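Local coordinates for protein malonate decarboxylase subunit alpha (Acinetobacter baumannii ATCC 17978, PDB 6MPR) that probably transfers the acyl carrier protein from its acetyl thioester to malonate, giving the malonyl thioester that malonate decarboxylase then decarboxylates, at residues K50-E53 / T54-P58; D204-S207 / E208-R211; P304-I307 / P308-E311; A499-V503 / T504-L508. One frame throughout, in Å; residues are numbered along the deposited sequence.

Contact 1 of 4, residues K50-E53 / T54-P58; sequences KVLE and TLITP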
ATOM      1  N   LYS A  50     -10.802  27.689 -22.299  1.00 16.67           N
ATOM      2  CA  LYS A  50     -10.022  27.601 -23.525  1.00 16.43           C
ATOM      3  C   LYS A  50      -8.741  26.817 -23.295  1.00 16.58           C
ATOM      4  O   LYS A  50      -8.319  26.033 -24.152  1.00 17.10           O
ATOM      5  CB  LYS A  50      -9.706  29.002 -24.055  1.00 19.52           C
ATOM      6  CG  LYS A  50      -8.916  29.010 -25.354  1.00 30.09           C
ATOM      7  CD  LYS A  50      -9.799  28.637 -26.544  1.00 38.04           C
ATOM      8  CE  LYS A  50      -9.047  28.733 -27.858  1.00 43.50           C
ATOM      9  NZ  LYS A  50      -9.932  28.414 -29.011  1.00 44.03           N
ATOM     10  N   VAL A  51      -8.114  26.995 -22.130  1.00 14.39           N
ATOM     11  CA  VAL A  51      -6.866  26.284 -21.881  1.00 13.93           C
ATOM     12  C   VAL A  51      -7.130  24.788 -21.680  1.00 13.45           C
ATOM     13  O   VAL A  51      -6.356  23.947 -22.153  1.00 14.64           O
ATOM     14  CB  VAL A  51      -6.120  26.909 -20.686  1.00 17.26           C
ATOM     15  CG1 VAL A  51      -4.942  26.032 -20.287  1.00 13.57           C
ATOM     16  CG2 VAL A  51      -5.635  28.322 -21.042  1.00 16.94           C
ATOM     17  N   LEU A  52      -8.223  24.424 -20.980  1.00 14.12           N
ATOM     18  CA  LEU A  52      -8.589  23.005 -20.871  1.00 13.06           C
ATOM     19  C   LEU A  52      -8.803  22.375 -22.244  1.00 14.34           C
ATOM     20  O   LEU A  52      -8.366  21.245 -22.491  1.00 16.70           O
ATOM     21  CB  LEU A  52      -9.850  22.824 -20.013  1.00 14.27           C
ATOM     22  CG  LEU A  52      -9.720  23.116 -18.518  1.00 14.15           C
ATOM     23  CD1 LEU A  52     -11.066  22.991 -17.808  1.00 14.19           C
ATOM     24  CD2 LEU A  52      -8.702  22.192 -17.851  1.00 15.08           C
ATOM     25  N   GLU A  53      -9.500  23.082 -23.142  1.00 14.48           N
ATOM     26  CA  GLU A  53      -9.723  22.603 -24.503  1.00 15.98           C
ATOM     27  C   GLU A  53      -8.443  22.516 -25.327  1.00 21.44           C
ATOM     28  O   GLU A  53      -8.461  21.927 -26.417  1.00 20.55           O
ATOM     29  CB  GLU A  53     -10.717  23.526 -25.206  1.00 16.94           C
ATOM     30  CG  GLU A  53     -12.134  23.414 -24.679  1.00 17.33           C
ATOM     31  CD  GLU A  53     -13.059  24.465 -25.254  1.00 22.77           C
ATOM     32  OE1 GLU A  53     -14.284  24.346 -25.024  1.00 22.28           O
ATOM     33  OE2 GLU A  53     -12.575  25.398 -25.945  1.00 21.43           O
ATOM     34  N   THR A  54      -7.362  23.128 -24.861  1.00 17.49           N
ATOM     35  CA  THR A  54      -6.075  23.101 -25.542  1.00 15.33           C
ATOM     36  C   THR A  54      -5.180  21.996 -25.002  1.00 15.64           C
ATOM     37  O   THR A  54      -4.457  21.348 -25.766  1.00 19.93           O
ATOM     38  CB  THR A  54      -5.365  24.455 -25.377  1.00 15.44           C
ATOM     39  OG1 THR A  54      -6.225  25.503 -25.814  1.00 17.56           O
ATOM     40  CG2 THR A  54      -4.059  24.498 -26.163  1.00 22.32           C
ATOM     41  N   LEU A  55      -5.209  21.775 -23.687  1.00 17.93           N
ATOM     42  CA  LEU A  55      -4.310  20.828 -23.036  1.00 18.08           C
ATOM     43  C   LEU A  55      -4.858  19.407 -22.995  1.00 15.99           C
ATOM     44  O   LEU A  55      -4.076  18.449 -22.899  1.00 17.66           O
ATOM     45  CB  LEU A  55      -4.012  21.291 -21.606  1.00 17.35           C
ATOM     46  CG  LEU A  55      -3.244  22.608 -21.520  1.00 21.12           C
ATOM     47  CD1 LEU A  55      -3.111  23.015 -20.084  1.00 15.77           C
ATOM     48  CD2 LEU A  55      -1.870  22.457 -22.153  1.00 15.37           C
ATOM     49  N   ILE A  56      -6.170  19.248 -23.028  1.00 15.66           N
ATOM     50  CA  ILE A  56      -6.810  17.935 -22.970  1.00 13.30           C
ATOM     51  C   ILE A  56      -7.184  17.521 -24.382  1.00 14.86           C
ATOM     52  O   ILE A  56      -7.530  18.365 -25.221  1.00 19.82           O
ATOM     53  CB  ILE A  56      -8.047  17.949 -22.050  1.00 11.90           C
ATOM     54  CG1 ILE A  56      -7.689  18.483 -20.660  1.00 16.09           C
ATOM     55  CG2 ILE A  56      -8.670  16.552 -21.946  1.00 11.18           C
ATOM     56  CD1 ILE A  56      -8.893  18.601 -19.759  1.00 15.82           C
ATOM     57  N   THR A  57      -7.065  16.227 -24.666  1.00 14.37           N
ATOM     58  CA  THR A  57      -7.320  15.617 -25.965  0.60 19.46           C
ATOM     59  C   THR A  57      -8.407  14.557 -25.804  1.00 18.59           C
ATOM     60  O   THR A  57      -8.454  13.893 -24.762  1.00 17.05           O
ATOM     61  CB  THR A  57      -6.028  14.972 -26.504  0.60 23.48           C
ATOM     62  OG1 THR A  57      -4.951  15.914 -26.406  0.60 28.17           O
ATOM     63  CG2 THR A  57      -6.156  14.536 -27.971  0.60 24.65           C
ATOM     64  N   PRO A  58      -9.274  14.358 -26.795  1.00 15.61           N
ATOM     65  CA  PRO A  58     -10.280  13.296 -26.670  1.00 18.17           C
ATOM     66  C   PRO A  58      -9.627  11.950 -26.387  1.00 16.00           C
ATOM     67  O   PRO A  58      -8.549  11.636 -26.901  1.00 16.34           O
ATOM     68  CB  PRO A  58     -10.976  13.306 -28.033  1.00 24.54           C
ATOM     69  CG  PRO A  58     -10.776  14.677 -28.547  1.00 28.71           C
ATOM     70  CD  PRO A  58      -9.452  15.147 -28.027  1.00 17.07           C
TER
HETATM   71  O   HOH W   1      -7.629  19.462 -27.516  1.00 21.48           O

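Contact 2 of 4, residues D204-S207 / E208-R211; sequences DDVS and ELPR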
ATOM      1  N   ASP A 204       4.108  35.302  -5.236  1.00 16.36           N
ATOM      2  CA  ASP A 204       5.188  35.445  -6.211  1.00 20.91           C
ATOM      3  C   ASP A 204       6.311  34.440  -5.981  1.00 29.75           C
ATOM      4  O   ASP A 204       6.814  33.847  -6.942  1.00 34.51           O
ATOM      5  CB  ASP A 204       5.753  36.867  -6.184  1.00 20.92           C
ATOM      6  CG  ASP A 204       4.720  37.909  -6.531  1.00 22.52           C
ATOM      7  OD1 ASP A 204       3.828  37.607  -7.343  1.00 24.97           O
ATOM      8  OD2 ASP A 204       4.799  39.037  -5.994  1.00 23.13           O
ATOM      9  N   ASP A 205       6.724  34.229  -4.730  1.00 20.23           N
ATOM     10  CA  ASP A 205       7.961  33.515  -4.467  1.00 19.62           C
ATOM     11  C   ASP A 205       7.709  32.343  -3.540  1.00 21.20           C
ATOM     12  O   ASP A 205       6.802  32.379  -2.709  1.00 16.63           O
ATOM     13  CB  ASP A 205       9.024  34.428  -3.848  1.00 22.14           C
ATOM     14  CG  ASP A 205      10.370  33.737  -3.728  1.00 31.00           C
ATOM     15  OD1 ASP A 205      11.018  33.505  -4.772  1.00 33.10           O
ATOM     16  OD2 ASP A 205      10.768  33.408  -2.592  1.00 25.91           O
ATOM     17  N   VAL A 206       8.544  31.309  -3.688  1.00 19.67           N
ATOM     18  CA  VAL A 206       8.380  30.073  -2.929  1.00 14.41           C
ATOM     19  C   VAL A 206       8.489  30.328  -1.429  1.00 17.91           C
ATOM     20  O   VAL A 206       7.867  29.620  -0.622  1.00 15.96           O
ATOM     21  CB  VAL A 206       9.406  29.023  -3.416  1.00 15.60           C
ATOM     22  CG1 VAL A 206      10.827  29.484  -3.157  1.00 20.69           C
ATOM     23  CG2 VAL A 206       9.137  27.680  -2.758  1.00 17.41           C
ATOM     24  N   SER A 207       9.249  31.352  -1.036  1.00 16.58           N
ATOM     25  CA  SER A 207       9.440  31.691   0.366  1.00 18.11           C
ATOM     26  C   SER A 207       8.160  32.168   1.047  1.00 17.30           C
ATOM     27  O   SER A 207       8.122  32.196   2.283  1.00 18.11           O
ATOM     28  CB  SER A 207      10.546  32.745   0.486  1.00 17.83           C
ATOM     29  OG  SER A 207      10.182  33.959  -0.158  1.00 19.12           O
ATOM     30  N   GLU A 208       7.101  32.515   0.302  1.00 15.08           N
ATOM     31  CA  GLU A 208       5.859  32.856   0.993  1.00 14.32           C
ATOM     32  C   GLU A 208       4.996  31.637   1.300  1.00 13.46           C
ATOM     33  O   GLU A 208       4.084  31.736   2.125  1.00 17.51           O
ATOM     34  CB  GLU A 208       5.021  33.867   0.199  1.00 17.55           C
ATOM     35  CG  GLU A 208       3.930  34.522   1.074  1.00 23.64           C
ATOM     36  CD  GLU A 208       3.200  35.694   0.433  1.00 21.24           C
ATOM     37  OE1 GLU A 208       3.622  36.164  -0.647  1.00 18.23           O
ATOM     38  OE2 GLU A 208       2.201  36.152   1.034  1.00 20.00           O
ATOM     39  N   LEU A 209       5.239  30.501   0.645  1.00 15.74           N
ATOM     40  CA  LEU A 209       4.430  29.326   0.921  1.00 12.11           C
ATOM     41  C   LEU A 209       4.742  28.809   2.320  1.00 16.98           C
ATOM     42  O   LEU A 209       5.901  28.813   2.739  1.00 15.91           O
ATOM     43  CB  LEU A 209       4.694  28.209  -0.085  1.00 13.17           C
ATOM     44  CG  LEU A 209       4.554  28.466  -1.581  1.00 22.03           C
ATOM     45  CD1 LEU A 209       4.841  27.168  -2.336  1.00 20.97           C
ATOM     46  CD2 LEU A 209       3.184  28.937  -1.910  1.00 21.85           C
ATOM     47  N   PRO A 210       3.737  28.361   3.061  1.00 14.11           N
ATOM     48  CA  PRO A 210       4.021  27.723   4.356  1.00 15.90           C
ATOM     49  C   PRO A 210       5.000  26.565   4.223  1.00 16.11           C
ATOM     50  O   PRO A 210       5.954  26.455   5.007  1.00 14.91           O
ATOM     51  CB  PRO A 210       2.628  27.284   4.818  1.00 17.08           C
ATOM     52  CG  PRO A 210       1.709  28.355   4.200  1.00 16.80           C
ATOM     53  CD  PRO A 210       2.297  28.549   2.826  1.00 15.56           C
ATOM     54  N   ARG A 211       4.807  25.734   3.204  1.00 17.17           N
ATOM     55  CA  ARG A 211       5.784  24.735   2.791  1.00 15.00           C
ATOM     56  C   ARG A 211       5.452  24.345   1.359  1.00 11.20           C
ATOM     57  O   ARG A 211       4.377  24.670   0.841  1.00 13.76           O
ATOM     58  CB  ARG A 211       5.756  23.516   3.710  1.00 11.95           C
ATOM     59  CG  ARG A 211       4.410  22.793   3.694  1.00 11.54           C
ATOM     60  CD  ARG A 211       4.406  21.575   4.625  1.00 14.49           C
ATOM     61  NE  ARG A 211       3.185  20.798   4.477  1.00 13.60           N
ATOM     62  CZ  ARG A 211       2.240  20.687   5.400  1.00 14.18           C
ATOM     63  NH1 ARG A 211       2.378  21.304   6.579  1.00 11.59           N
ATOM     64  NH2 ARG A 211       1.162  19.948   5.145  1.00 10.79           N
TER
HETATM   65  O   HOH W   2       5.318  36.171  -2.829  1.00 18.22           O
HETATM   66  O   HOH W   3       8.255  27.638   0.957  1.00 35.65           O

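Contact 3 of 4, residues P304-I307 / P308-E311; sequences PTLI and PAIE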
ATOM      1  N   PRO A 304     -13.558  15.377  15.551  1.00 11.84           N
ATOM      2  CA  PRO A 304     -13.823  16.151  16.768  1.00 12.74           C
ATOM      3  C   PRO A 304     -14.247  15.264  17.916  1.00 12.06           C
ATOM      4  O   PRO A 304     -13.967  15.588  19.079  1.00 11.53           O
ATOM      5  CB  PRO A 304     -14.946  17.117  16.341  1.00 14.44           C
ATOM      6  CG  PRO A 304     -14.746  17.251  14.851  1.00 13.27           C
ATOM      7  CD  PRO A 304     -14.401  15.833  14.435  1.00 12.80           C
ATOM      8  N   THR A 305     -14.888  14.126  17.628  1.00 12.51           N
ATOM      9  CA  THR A 305     -15.302  13.253  18.720  1.00 11.08           C
ATOM     10  C   THR A 305     -14.131  12.533  19.378  1.00 15.11           C
ATOM     11  O   THR A 305     -14.330  11.909  20.426  1.00 14.26           O
ATOM     12  CB  THR A 305     -16.326  12.221  18.242  1.00 11.38           C
ATOM     13  OG1 THR A 305     -15.801  11.468  17.140  1.00 12.95           O
ATOM     14  CG2 THR A 305     -17.615  12.906  17.837  1.00 13.89           C
ATOM     15  N   LEU A 306     -12.921  12.608  18.802  1.00 11.87           N
ATOM     16  CA  LEU A 306     -11.729  12.089  19.464  1.00 12.56           C
ATOM     17  C   LEU A 306     -11.101  13.084  20.436  1.00 16.65           C
ATOM     18  O   LEU A 306     -10.180  12.712  21.168  1.00 12.85           O
ATOM     19  CB  LEU A 306     -10.677  11.658  18.416  1.00 10.78           C
ATOM     20  CG  LEU A 306      -9.588  10.679  18.864  1.00 12.26           C
ATOM     21  CD1 LEU A 306     -10.216   9.326  19.196  1.00 16.38           C
ATOM     22  CD2 LEU A 306      -8.529  10.530  17.762  1.00 12.43           C
ATOM     23  N   ILE A 307     -11.576  14.331  20.481  1.00 12.58           N
ATOM     24  CA  ILE A 307     -10.940  15.337  21.339  1.00 11.40           C
ATOM     25  C   ILE A 307     -10.852  14.895  22.802  1.00 11.86           C
ATOM     26  O   ILE A 307      -9.768  15.009  23.391  1.00 11.97           O
ATOM     27  CB  ILE A 307     -11.623  16.697  21.159  1.00 11.76           C
ATOM     28  CG1 ILE A 307     -11.323  17.247  19.749  1.00 11.34           C
ATOM     29  CG2 ILE A 307     -11.162  17.688  22.229  1.00 12.34           C
ATOM     30  CD1 ILE A 307     -12.031  18.547  19.431  1.00 12.36           C
ATOM     31  N   PRO A 308     -11.916  14.390  23.437  1.00 13.64           N
ATOM     32  CA  PRO A 308     -11.766  13.994  24.849  1.00 12.92           C
ATOM     33  C   PRO A 308     -10.737  12.883  25.053  1.00 12.40           C
ATOM     34  O   PRO A 308      -9.972  12.917  26.027  1.00 14.25           O
ATOM     35  CB  PRO A 308     -13.190  13.563  25.238  1.00 13.01           C
ATOM     36  CG  PRO A 308     -14.068  14.365  24.327  1.00 12.98           C
ATOM     37  CD  PRO A 308     -13.331  14.342  23.012  1.00 13.14           C
ATOM     38  N   ALA A 309     -10.688  11.902  24.150  1.00 11.87           N
ATOM     39  CA  ALA A 309      -9.680  10.847  24.233  1.00 14.63           C
ATOM     40  C   ALA A 309      -8.262  11.397  24.065  1.00 14.96           C
ATOM     41  O   ALA A 309      -7.319  10.870  24.665  1.00 13.33           O
ATOM     42  CB  ALA A 309      -9.960   9.774  23.171  1.00 13.97           C
ATOM     43  N   ILE A 310      -8.077  12.424  23.222  1.00 11.29           N
ATOM     44  CA  ILE A 310      -6.766  13.060  23.135  1.00 11.29           C
ATOM     45  C   ILE A 310      -6.458  13.812  24.421  1.00 11.93           C
ATOM     46  O   ILE A 310      -5.373  13.677  24.995  1.00 14.41           O
ATOM     47  CB  ILE A 310      -6.698  14.014  21.934  1.00 11.56           C
ATOM     48  CG1 ILE A 310      -6.877  13.247  20.626  1.00 11.09           C
ATOM     49  CG2 ILE A 310      -5.368  14.768  21.935  1.00 12.87           C
ATOM     50  CD1 ILE A 310      -7.089  14.179  19.444  1.00 13.17           C
ATOM     51  N   GLU A 311      -7.409  14.625  24.889  1.00 13.03           N
ATOM     52  CA  GLU A 311      -7.131  15.495  26.031  1.00 15.09           C
ATOM     53  C   GLU A 311      -6.842  14.706  27.297  1.00 18.82           C
ATOM     54  O   GLU A 311      -6.093  15.185  28.162  1.00 14.81           O
ATOM     55  CB  GLU A 311      -8.302  16.449  26.270  1.00 17.85           C
ATOM     56  CG  GLU A 311      -8.521  17.451  25.141  1.00 18.10           C
ATOM     57  CD  GLU A 311      -7.284  18.293  24.872  1.00 15.45           C
ATOM     58  OE1 GLU A 311      -6.872  19.053  25.768  1.00 17.22           O
ATOM     59  OE2 GLU A 311      -6.712  18.176  23.765  1.00 21.10           O
TER
HETATM   60  O   HOH W   4     -13.053  11.155  22.646  1.00 12.29           O

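Contact 4 of 4, residues A499-V503 / T504-L508; sequences AVAGV and TSIGL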
ATOM      1  N   ALA A 499     -27.156 -15.765  15.724  1.00 21.52           N
ATOM      2  CA  ALA A 499     -27.354 -15.517  17.153  1.00 19.21           C
ATOM      3  C   ALA A 499     -27.379 -14.027  17.506  1.00 21.27           C
ATOM      4  O   ALA A 499     -27.969 -13.647  18.527  1.00 23.50           O
ATOM      5  CB  ALA A 499     -26.253 -16.209  17.958  1.00 23.60           C
ATOM      6  N   VAL A 500     -26.734 -13.178  16.717  1.00 17.14           N
ATOM      7  CA  VAL A 500     -26.690 -11.748  17.004  1.00 19.02           C
ATOM      8  C   VAL A 500     -27.466 -10.943  15.962  1.00 19.75           C
ATOM      9  O   VAL A 500     -27.320  -9.735  15.888  1.00 18.06           O
ATOM     10  CB  VAL A 500     -25.242 -11.237  17.138  1.00 15.65           C
ATOM     11  CG1 VAL A 500     -24.502 -12.020  18.212  1.00 15.03           C
ATOM     12  CG2 VAL A 500     -24.498 -11.324  15.802  1.00 16.79           C
ATOM     13  N   ALA A 501     -28.333 -11.583  15.183  1.00 20.09           N
ATOM     14  CA  ALA A 501     -29.023 -10.891  14.107  1.00 16.05           C
ATOM     15  C   ALA A 501     -30.441 -10.444  14.468  1.00 18.28           C
ATOM     16  O   ALA A 501     -31.170  -9.986  13.584  1.00 20.35           O
ATOM     17  CB  ALA A 501     -29.039 -11.767  12.853  1.00 20.23           C
ATOM     18  N   GLY A 502     -30.843 -10.546  15.734  1.00 22.20           N
ATOM     19  CA  GLY A 502     -32.123  -9.984  16.141  1.00 21.51           C
ATOM     20  C   GLY A 502     -33.303 -10.657  15.456  1.00 20.55           C
ATOM     21  O   GLY A 502     -33.340 -11.880  15.295  1.00 22.08           O
ATOM     22  N   VAL A 503     -34.292  -9.859  15.057  1.00 26.66           N
ATOM     23  CA  VAL A 503     -35.497 -10.403  14.432  1.00 25.36           C
ATOM     24  C   VAL A 503     -35.504 -10.175  12.918  1.00 23.68           C
ATOM     25  O   VAL A 503     -36.568 -10.217  12.294  1.00 27.18           O
ATOM     26  CB  VAL A 503     -36.785  -9.868  15.086  1.00 20.40           C
ATOM     27  CG1 VAL A 503     -36.851 -10.271  16.554  1.00 24.12           C
ATOM     28  CG2 VAL A 503     -36.891  -8.357  14.942  1.00 30.02           C
ATOM     29  N   THR A 504     -34.335  -9.948  12.311  1.00 20.82           N
ATOM     30  CA  THR A 504     -34.210 -10.102  10.863  1.00 18.97           C
ATOM     31  C   THR A 504     -34.531 -11.548  10.474  1.00 22.92           C
ATOM     32  O   THR A 504     -34.702 -12.418  11.327  1.00 24.72           O
ATOM     33  CB  THR A 504     -32.796  -9.763  10.392  1.00 20.01           C
ATOM     34  OG1 THR A 504     -31.872 -10.710  10.947  1.00 21.36           O
ATOM     35  CG2 THR A 504     -32.398  -8.361  10.820  1.00 17.85           C
ATOM     36  N   SER A 505     -34.604 -11.808   9.162  1.00 21.28           N
ATOM     37  CA  SER A 505     -34.928 -13.164   8.723  1.00 30.09           C
ATOM     38  C   SER A 505     -33.881 -14.159   9.216  1.00 29.27           C
ATOM     39  O   SER A 505     -34.222 -15.249   9.691  1.00 28.03           O
ATOM     40  CB  SER A 505     -35.069 -13.218   7.197  1.00 33.92           C
ATOM     41  OG  SER A 505     -33.844 -12.924   6.550  1.00 42.12           O
ATOM     42  N   ILE A 506     -32.607 -13.774   9.161  1.00 30.27           N
ATOM     43  CA  ILE A 506     -31.540 -14.624   9.678  1.00 31.51           C
ATOM     44  C   ILE A 506     -31.659 -14.788  11.194  1.00 29.51           C
ATOM     45  O   ILE A 506     -31.541 -15.899  11.721  1.00 25.35           O
ATOM     46  CB  ILE A 506     -30.179 -14.051   9.250  1.00 29.09           C
ATOM     47  CG1 ILE A 506     -30.076 -14.077   7.717  1.00 35.84           C
ATOM     48  CG2 ILE A 506     -29.029 -14.825   9.887  1.00 33.31           C
ATOM     49  CD1 ILE A 506     -28.819 -13.423   7.150  1.00 23.55           C
ATOM     50  N   GLY A 507     -31.942 -13.703  11.915  1.00 25.74           N
ATOM     51  CA  GLY A 507     -32.059 -13.797  13.365  1.00 21.69           C
ATOM     52  C   GLY A 507     -33.215 -14.671  13.830  1.00 23.12           C
ATOM     53  O   GLY A 507     -33.102 -15.387  14.829  1.00 21.65           O
ATOM     54  N   LEU A 508     -34.345 -14.627  13.118  1.00 24.77           N
ATOM     55  CA  LEU A 508     -35.496 -15.444  13.500  1.00 23.58           C
ATOM     56  C   LEU A 508     -35.230 -16.939  13.347  1.00 27.38           C
ATOM     57  O   LEU A 508     -35.956 -17.739  13.941  1.00 24.81           O
ATOM     58  CB  LEU A 508     -36.723 -15.053  12.679  1.00 27.18           C
ATOM     59  CG  LEU A 508     -37.393 -13.709  12.962  1.00 23.46           C
ATOM     60  CD1 LEU A 508     -38.583 -13.526  12.035  1.00 30.97           C
ATOM     61  CD2 LEU A 508     -37.824 -13.590  14.422  1.00 25.85           C
TER

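Contact 1 of 4, residues K50-E53 / T54-P58
Helix 48-55 ends in a turn where Leu-55 N donates to Val-51 O and Ile-56 N to Leu-52 O in the i to i+4 pattern, and Ile-56 is the first residue off the helix. Val-51 O takes a second donor, Thr-54 N at 3.0 Å, which sits above the carbonyl plane, 71° out of it, while Leu-55 N meets the same oxygen nearly end-on. Thr-54 bends its hydroxyl back to the preceding turn: with chi1 at -54°, OG1 lies beside its own backbone N and donates to Lys-50 O at 2.7 Å, tilted 31° from that carbonyl's plane. A threonine suits this place because its hydroxyl finds its acceptor within the helix, while the residue also packs on Met-33 and Ala-34 of helix 22-34. The apolar pairs run side by side and point the same way. Val-51 CG1 touches Leu-55 CD1 at 3.5 Å, and Leu-52 CD2 approaches Ile-56 CD1 at 4.1 Å; Leu-52 and Leu-55 also reach Ile-196 of the parallel sheet. Glu-53, its chain extended beyond CG, accepts from Asn-83 N through OE1. A water donates to Glu-53 O at 2.8 Å and also to Ile-56 O, bridging the point where the chain unwinds. The arrangement is that of an amphipathic helix C-terminus, covering the parallel sheet and leading into strand 61-64.

Contact 2 of 4, residues D204-S207 / E208-R211
Both Ser-207 N and Ser-207 OG donate to one carboxylate oxygen, Asp-205 OD2, just where the chain turns back to bring Asp-205 and Val-206 against Glu-208 and Leu-209. The hydroxyl bond is the shorter, OG to OD2 at 2.6 Å, and uses the anti lone pair; the amide comes from above the carboxylate plane, 52° out of it. Serine suits the place because chi1 of 63° sets OG between its backbone N and carbonyl carbon, where hydroxyl and amide can face the same oxygen. Two successive turns follow: Glu-208 N donates to Asp-205 O at 3.0 Å, and Leu-209 N to Val-206 O at the same length. Two waters bridge the turn. One accepts from Asp-205 N and donates to Glu-208 OE1 at 2.8 Å, which the extended glutamate chain can reach; another donates to Val-206 O and Leu-209 O. Leu-209 is the buried member, its CD1 lying 4.3 Å from Val-206 CG2 and its side chain packing on Met-165. Farther on, Arg-211 forms salt bridges with Asp-213 and Asp-343. The geometry is that of an Asx turn opening a short 3-10 turn, in the loop between strands 201-202 and 221-224.

Contact 3 of 4, residues P304-I307 / P308-E311
Ile-307 O accepts from Glu-311 N at 2.8 Å, and Leu-306 O accepts likewise from Ile-310 N at 3.0 Å; these bonds begin helix 307-311. Pro-308 has no N-H to give, which costs nothing in the first turn of a helix. The peptide link holds Pro-308 CD 3.4 Å from Ile-307 CB, closer than usual van der Waals contact. Ala-309 N is served by a water, which accepts from it at 2.9 Å and donates to Thr-305 O. Leu-306, its CG anti to the backbone N (chi1 -160°), crosses Ile-310 at about a right angle, with CG 4.1 Å from Ile-310 CG1, and sends CD1 to the small Ala-309 CB at 4.0 Å. Ile-307 and Glu-311 lie alongside, CG2 against the glutamate's CG at 3.9 Å. Beyond that methylene the Glu-311 chain bends, and OE2 forms a salt bridge with Arg-334 and a hydrogen bond with Tyr-330 OH. Thr-305 and Pro-308 pack on helix 272-287, Ile-307 and Pro-308 on helix 547-553, and Ile-310 on Tyr-330 of helix 328-332 and on Trp-20 of the second subunit, so the short helix lies between helices of its own chain and the partner subunit.

Contact 4 of 4, residues A499-V503 / T504-L508
Thr-504 OG1 donates to Ala-501 O at 2.8 Å and accepts from Gly-507 N at 3.1 Å, making Thr-504 the N-cap of the short, weakly bonded helix 505-508 and joining it to the type II' turn that runs from Ala-501 to Thr-504. The hydroxyl thus has work in both directions, and a threonine with chi1 at 65° sets OG1 between its own backbone N and carbonyl carbon to do it. The capping bond is fairly straight, 161° at the hydrogen, and supplies an acceptor to an amide of the first turn. Thr-504 N also reaches Ala-501 O, but that bond is weak at 3.4 Å. Around this hub the apolar groups close in. The methyl of Ala-501 points toward the helix, its CB 3.6 Å from Gly-507 N; Phe-445 touches both Ala-501 and Thr-504, and Phe-437 touches Thr-504. On the exposed side Val-503 and Leu-508 cross obliquely, CD2 of the leucine meeting CB of the valine at 3.9 Å. Further out, two glycines allow this backbone path. Gly-502 takes the positive phi of 64° that the turn requires, an angle easy for glycine. Gly-507 lies where the turn passes closest to the helix, and with no side chain it lets the two backbones come together, its CA making a C-H...O contact with Gly-502 O at 3.0 Å.

In the fold
All four contacts are local, and each lies where a helix or turn begins or ends. Contact 3 is the buried one, contact 2 is on the surface, and contacts 1 and 4 are partly buried. Chemistry follows place: contact 3 relies on proline, isoleucine and leucine, contact 2 on carboxylates, a serine and waters. Contacts 1 and 4 each use a threonine hydroxyl that donates to a backbone carbonyl, one in a helix's last turn, the other at an N-cap. Contact 1 packs on the eight-stranded parallel sheet; contact 4 touches the mixed sheet, and their centres are about 56 Å apart, on opposite sides of the chain's centre. Contact 3 also packs on the second subunit.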